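Local coordinates for ESAT-6-like protein SAG1039 (PDB 3GWK) that is of unknown function but belongs to the WXG100 family of small helical proteins and forms a homodimeric four-helix bundle, at residues E12-A17 with I84-D89; E29-L34 with E59-I64. All blocks are in the same frame, centred on the assembly; numbering follows the deposited sequence. Where two conformers were deposited one is given.

Contact 1: residues E12-A17 with I84-D89; sequences ELRSSA and IIEQTD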
loop_
_atom_site.group_PDB
_atom_site.type_symbol
_atom_site.label_atom_id
_atom_site.label_comp_id
_atom_site.label_asym_id
_atom_site.label_seq_id
_atom_site.Cartn_x
_atom_site.Cartn_y
_atom_site.Cartn_z
ATOM N N GLU A 12 -8.219 -13.814 18.971
ATOM C CA GLU A 12 -7.299 -12.726 18.756
ATOM C C GLU A 12 -6.523 -12.891 17.464
ATOM O O GLU A 12 -6.304 -11.936 16.731
ATOM C CB GLU A 12 -6.332 -12.568 19.902
ATOM C CG GLU A 12 -7.019 -12.011 21.165
ATOM C CD GLU A 12 -6.102 -11.968 22.378
ATOM O OE1 GLU A 12 -5.372 -12.955 22.588
ATOM O OE2 GLU A 12 -6.178 -10.984 23.125
ATOM N N LEU A 13 -6.082 -14.127 17.168
ATOM C CA LEU A 13 -5.383 -14.406 15.942
ATOM C C LEU A 13 -6.284 -14.044 14.727
ATOM O O LEU A 13 -5.834 -13.447 13.775
ATOM C CB LEU A 13 -4.971 -15.865 15.886
ATOM C CG LEU A 13 -3.842 -16.247 16.815
ATOM C CD1 LEU A 13 -3.760 -17.744 17.038
ATOM C CD2 LEU A 13 -2.557 -15.749 16.311
ATOM N N ARG A 14 -7.577 -14.386 14.783
ATOM C CA ARG A 14 -8.511 -14.091 13.716
ATOM C C ARG A 14 -8.741 -12.596 13.558
ATOM O O ARG A 14 -8.811 -12.070 12.454
ATOM C CB ARG A 14 -9.821 -14.857 13.965
ATOM C CG ARG A 14 -9.624 -16.346 13.728
ATOM C CD ARG A 14 -10.800 -17.130 14.271
ATOM N NE ARG A 14 -10.568 -18.562 14.012
ATOM C CZ ARG A 14 -10.942 -19.522 14.835
ATOM N NH1 ARG A 14 -11.612 -19.249 15.927
ATOM N NH2 ARG A 14 -10.598 -20.776 14.540
ATOM N N SER A 15 -8.791 -11.878 14.685
ATOM C CA SER A 15 -9.010 -10.433 14.590
ATOM C C SER A 15 -7.764 -9.751 13.967
ATOM O O SER A 15 -7.872 -8.861 13.120
ATOM C CB SER A 15 -9.153 -9.904 15.989
ATOM O OG SER A 15 -10.395 -10.312 16.478
ATOM N N SER A 16 -6.558 -10.215 14.326
ATOM C CA SER A 16 -5.346 -9.703 13.706
ATOM C C SER A 16 -5.324 -10.029 12.255
ATOM O O SER A 16 -5.040 -9.154 11.435
ATOM C CB SER A 16 -4.129 -10.234 14.449
ATOM O OG SER A 16 -3.987 -9.702 15.741
ATOM N N ALA A 17 -5.663 -11.281 11.887
ATOM C CA ALA A 17 -5.657 -11.689 10.507
ATOM C C ALA A 17 -6.469 -10.774 9.623
ATOM O O ALA A 17 -6.096 -10.443 8.528
ATOM C CB ALA A 17 -6.177 -13.156 10.386
ATOM N N ILE A 84 -5.943 -24.507 14.173
ATOM C CA ILE A 84 -5.212 -25.625 14.836
ATOM C C ILE A 84 -5.286 -25.490 16.349
ATOM O O ILE A 84 -5.494 -26.500 17.068
ATOM C CB ILE A 84 -3.755 -25.680 14.352
ATOM C CG1 ILE A 84 -3.701 -26.087 12.866
ATOM C CG2 ILE A 84 -2.941 -26.617 15.186
ATOM C CD1 ILE A 84 -2.403 -25.746 12.177
ATOM N N ILE A 85 -5.122 -24.287 16.853
ATOM C CA ILE A 85 -5.198 -24.098 18.295
ATOM C C ILE A 85 -6.627 -24.390 18.793
ATOM O O ILE A 85 -6.799 -25.078 19.824
ATOM C CB ILE A 85 -4.740 -22.705 18.728
ATOM C CG1 ILE A 85 -3.268 -22.553 18.385
ATOM C CG2 ILE A 85 -5.007 -22.449 20.185
ATOM C CD1 ILE A 85 -2.697 -21.147 18.630
ATOM N N GLU A 86 -7.643 -23.871 18.128
ATOM C CA GLU A 86 -9.016 -24.113 18.567
ATOM C C GLU A 86 -9.327 -25.618 18.593
ATOM O O GLU A 86 -9.943 -26.113 19.564
ATOM C CB GLU A 86 -9.941 -23.414 17.620
ATOM C CG GLU A 86 -11.386 -23.547 17.970
ATOM C CD GLU A 86 -12.153 -22.525 17.123
ATOM O OE1 GLU A 86 -12.163 -22.763 15.939
ATOM O OE2 GLU A 86 -12.464 -21.399 17.629
ATOM N N GLN A 87 -8.843 -26.376 17.631
ATOM C CA GLN A 87 -9.070 -27.824 17.616
ATOM C C GLN A 87 -8.329 -28.534 18.741
ATOM O O GLN A 87 -8.785 -29.535 19.260
ATOM C CB GLN A 87 -8.652 -28.405 16.279
ATOM C CG GLN A 87 -9.018 -29.829 16.102
ATOM C CD GLN A 87 -10.530 -30.054 16.150
ATOM O OE1 GLN A 87 -11.284 -29.450 15.386
ATOM N NE2 GLN A 87 -10.987 -30.902 17.093
ATOM N N THR A 88 -7.183 -27.974 19.115
ATOM C CA THR A 88 -6.406 -28.491 20.239
ATOM C C THR A 88 -7.221 -28.368 21.528
ATOM O O THR A 88 -7.294 -29.292 22.335
ATOM C CB THR A 88 -5.080 -27.767 20.390
ATOM O OG1 THR A 88 -4.348 -27.863 19.162
ATOM C CG2 THR A 88 -4.247 -28.406 21.498
ATOM N N ASP A 89 -7.818 -27.205 21.735
ATOM C CA ASP A 89 -8.683 -27.009 22.909
ATOM C C ASP A 89 -9.792 -28.033 22.920
ATOM O O ASP A 89 -10.078 -28.634 23.972
ATOM C CB ASP A 89 -9.331 -25.605 22.864
ATOM C CG ASP A 89 -8.354 -24.496 23.045
ATOM O OD1 ASP A 89 -7.316 -24.666 23.603
ATOM O OD2 ASP A 89 -8.745 -23.336 22.686
#

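Contact 2: residues E29-L34 with E59-I64; sequences EVLNLL and ELSPKI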
loop_
_atom_site.group_PDB
_atom_site.type_symbol
_atom_site.label_atom_id
_atom_site.label_comp_id
_atom_site.label_asym_id
_atom_site.label_seq_id
_atom_site.Cartn_x
_atom_site.Cartn_y
_atom_site.Cartn_z
ATOM N N GLU A 29 -5.504 -2.260 -4.303
ATOM C CA GLU A 29 -6.403 -1.302 -5.001
ATOM C C GLU A 29 -5.673 -0.002 -5.292
ATOM O O GLU A 29 -5.843 0.539 -6.372
ATOM C CB GLU A 29 -7.730 -0.961 -4.284
ATOM C CG GLU A 29 -8.725 -0.174 -5.295
ATOM C CD GLU A 29 -8.628 -0.675 -6.831
ATOM O OE1 GLU A 29 -8.014 -0.048 -7.771
ATOM O OE2 GLU A 29 -9.111 -1.782 -7.108
ATOM N N VAL A 30 -4.926 0.513 -4.329
ATOM C CA VAL A 30 -4.180 1.749 -4.567
ATOM C C VAL A 30 -3.229 1.528 -5.753
ATOM O O VAL A 30 -3.154 2.353 -6.686
ATOM C CB VAL A 30 -3.410 2.218 -3.339
ATOM C CG1 VAL A 30 -2.446 3.397 -3.750
ATOM C CG2 VAL A 30 -4.334 2.665 -2.257
ATOM N N LEU A 31 -2.497 0.434 -5.715
ATOM C CA LEU A 31 -1.511 0.210 -6.784
ATOM C C LEU A 31 -2.202 0.081 -8.147
ATOM O O LEU A 31 -1.755 0.654 -9.138
ATOM C CB LEU A 31 -0.691 -1.026 -6.465
ATOM C CG LEU A 31 0.439 -1.296 -7.495
ATOM C CD1 LEU A 31 1.484 -0.181 -7.504
ATOM C CD2 LEU A 31 1.063 -2.645 -7.161
ATOM N N ASN A 32 -3.324 -0.615 -8.212
ATOM C CA ASN A 32 -3.973 -0.790 -9.465
ATOM C C ASN A 32 -4.488 0.581 -10.030
ATOM O O ASN A 32 -4.313 0.896 -11.211
ATOM C CB ASN A 32 -5.016 -1.894 -9.363
ATOM C CG ASN A 32 -4.413 -3.346 -8.911
ATOM O OD1 ASN A 32 -3.174 -3.712 -8.885
ATOM N ND2 ASN A 32 -5.368 -4.156 -8.521
ATOM N N LEU A 33 -5.095 1.382 -9.135
ATOM C CA LEU A 33 -5.608 2.659 -9.529
ATOM C C LEU A 33 -4.522 3.585 -10.081
ATOM O O LEU A 33 -4.689 4.253 -11.122
ATOM C CB LEU A 33 -6.289 3.363 -8.337
ATOM C CG LEU A 33 -6.858 4.701 -8.664
ATOM C CD1 LEU A 33 -8.135 4.487 -9.515
ATOM C CD2 LEU A 33 -7.130 5.467 -7.400
ATOM N N LEU A 34 -3.432 3.669 -9.344
ATOM C CA LEU A 34 -2.354 4.592 -9.712
ATOM C C LEU A 34 -1.479 4.071 -10.871
ATOM O O LEU A 34 -0.882 4.881 -11.571
ATOM C CB LEU A 34 -1.518 4.931 -8.495
ATOM C CG LEU A 34 -2.347 5.690 -7.397
ATOM C CD1 LEU A 34 -1.493 6.040 -6.244
ATOM C CD2 LEU A 34 -2.985 6.974 -8.013
ATOM N N GLU A 59 10.026 0.956 -10.510
ATOM C CA GLU A 59 10.962 0.232 -9.626
ATOM C C GLU A 59 10.296 -0.181 -8.288
ATOM O O GLU A 59 10.591 -1.276 -7.673
ATOM C CB GLU A 59 12.123 1.138 -9.293
ATOM C CG GLU A 59 13.230 0.492 -8.516
ATOM C CD GLU A 59 14.496 1.354 -8.466
ATOM O OE1 GLU A 59 14.761 1.956 -7.402
ATOM O OE2 GLU A 59 15.172 1.434 -9.497
ATOM N N LEU A 60 9.423 0.663 -7.758
ATOM C CA LEU A 60 8.805 0.369 -6.445
ATOM C C LEU A 60 7.597 -0.531 -6.568
ATOM O O LEU A 60 7.285 -1.269 -5.602
ATOM C CB LEU A 60 8.390 1.703 -5.808
ATOM C CG LEU A 60 9.599 2.434 -5.200
ATOM C CD1 LEU A 60 9.164 3.847 -4.844
ATOM C CD2 LEU A 60 10.106 1.697 -3.985
ATOM N N SER A 61 6.891 -0.437 -7.682
ATOM C CA SER A 61 5.631 -1.172 -7.981
ATOM C C SER A 61 5.727 -2.690 -7.556
ATOM O O SER A 61 4.896 -3.138 -6.726
ATOM C CB SER A 61 5.083 -0.980 -9.408
ATOM O OG SER A 61 3.856 -1.770 -9.643
ATOM N N PRO A 62 6.767 -3.415 -7.982
ATOM C CA PRO A 62 6.810 -4.840 -7.569
ATOM C C PRO A 62 6.975 -5.040 -6.067
ATOM O O PRO A 62 6.474 -6.029 -5.556
ATOM C CB PRO A 62 8.063 -5.406 -8.304
ATOM C CG PRO A 62 8.476 -4.367 -9.228
ATOM C CD PRO A 62 7.868 -3.066 -8.907
ATOM N N LYS A 63 7.581 -4.092 -5.344
ATOM C CA LYS A 63 7.670 -4.137 -3.903
ATOM C C LYS A 63 6.325 -3.949 -3.234
ATOM O O LYS A 63 6.015 -4.604 -2.268
ATOM C CB LYS A 63 8.650 -3.063 -3.430
ATOM C CG LYS A 63 10.036 -3.290 -4.083
ATOM C CD LYS A 63 10.911 -4.192 -3.124
ATOM C CE LYS A 63 11.080 -5.598 -3.400
ATOM N NZ LYS A 63 12.548 -5.787 -3.659
ATOM N N ILE A 64 5.504 -3.117 -3.812
ATOM C CA ILE A 64 4.147 -2.936 -3.334
ATOM C C ILE A 64 3.313 -4.223 -3.559
ATOM O O ILE A 64 2.583 -4.672 -2.650
ATOM C CB ILE A 64 3.492 -1.723 -4.034
ATOM C CG1 ILE A 64 4.418 -0.492 -3.892
ATOM C CG2 ILE A 64 2.098 -1.498 -3.385
ATOM C CD1 ILE A 64 4.963 -0.185 -2.484
#

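Contact 1: residues E12-A17 with I84-D89
With CG set beside the backbone N (chi1 -71°) and the chain extended from CG to NE, Arg-14 spans the gap between the helices to reach Glu-86, whose CG lies anti to its own backbone N (chi1 -178°). The two side chains meet at about a right angle, and the guanidinium grips the carboxylate end-on, one nitrogen to each oxygen. Arg-14 NH1 donates to Glu-86 OE2 at 2.9 Å in a nearly straight bond; the oxygen lies in the guanidinium plane, while NH1 comes to it on the syn side but tilted out of the carboxylate plane. The second bond, Arg-14 NH2 to Glu-86 OE1, is also 2.9 Å long but more bent, and the donor stands above the carboxylate plane. Both tilts are consistent with the 44° between the two planes. In the helical hairpin of the WXG100 fold this bridge ties helix 10-44, near its start, to the last third of helix 51-95. NH2 also forms a salt bridge with Asp-83. Beside the bridge, Leu-13 CD1 touches Ile-85 CD1 at 3.9 Å, a buried apolar contact by methyl ends alone, in keeping with the 10.0 Å between the CA atoms of Leu-13 and Ile-85.

Contact 2: residues E29-L34 with E59-I64
Leu-31 of helix 10-44 meets Ile-64 of helix 51-95 by apolar packing and Ser-61 by carbon-to-oxygen contact. The CA atoms of Leu-31 and Ile-64 are 7.3 Å apart, close enough for a branched side chain to meet the opposite helix near its backbone. Leu-31 enters between the other two residues: CG is anti to the backbone N (chi1 -176°), which carries both methyls across the interface. Leu-31 CD2 lies 4.1 Å from Ile-64 CB, and the same methyl is equally near Ile-64 CG2. Ile-64 thus offers its branch point and CG2 to the leucine, while the end of its CG1 branch leads away from helix segment 29-34.

The second kind of contact sets carbon against oxygen. Ser-61 OG, anti to its backbone N (chi1 178°), is 3.6 Å from Leu-31 CD1 and 3.8 Å from Leu-31 CD2, so the hydroxyl oxygen sits near both methyls. Leu-31 CD2 also comes within 3.9 Å of the backbone O of Ser-61. These are van der Waals contacts.

Backbone bonding describes the local shape of the second helix. It is kinked at Pro-62 and Lys-63, whose nitrogens lack the usual bond to the preceding turn; proline has no N-H to give, and Lys-63 N makes only a weak bond to Leu-60 O. The regular pattern returns with Ile-64 N bonded to Leu-60 O at 3.1 Å.

Phe-57 and Thr-65 of the same chain also touch Leu-31, and Phe-67 of the second subunit packs on both Leu-31 and Ile-64, placing this pair in the core of the dimeric four-helix bundle. With no hydrogen bond or salt bridge between the segments, their direct association rests on shape and the burial of hydrocarbon.

How the contacts relate
Contacts 1 and 2 join the same two long helices, 10-44 and 51-95, at different levels of one antiparallel hairpin. Their centres are 31 Å apart, their nearest atoms about 15 Å, and they lie on opposite sides of the chain's centre. Along the sequence the order is 12-17, 29-34, 59-64, 84-89, so contact 2 pairs the inner segments, nearer the turn, and contact 1 the outer ones. At their nearest residues the backbones come closer in contact 2 than in contact 1. Contact 2 packs directly against the second subunit, whereas in contact 1 Ser-16 alone reaches it, so of the two, contact 2 is the one built more fully into the dimer interface.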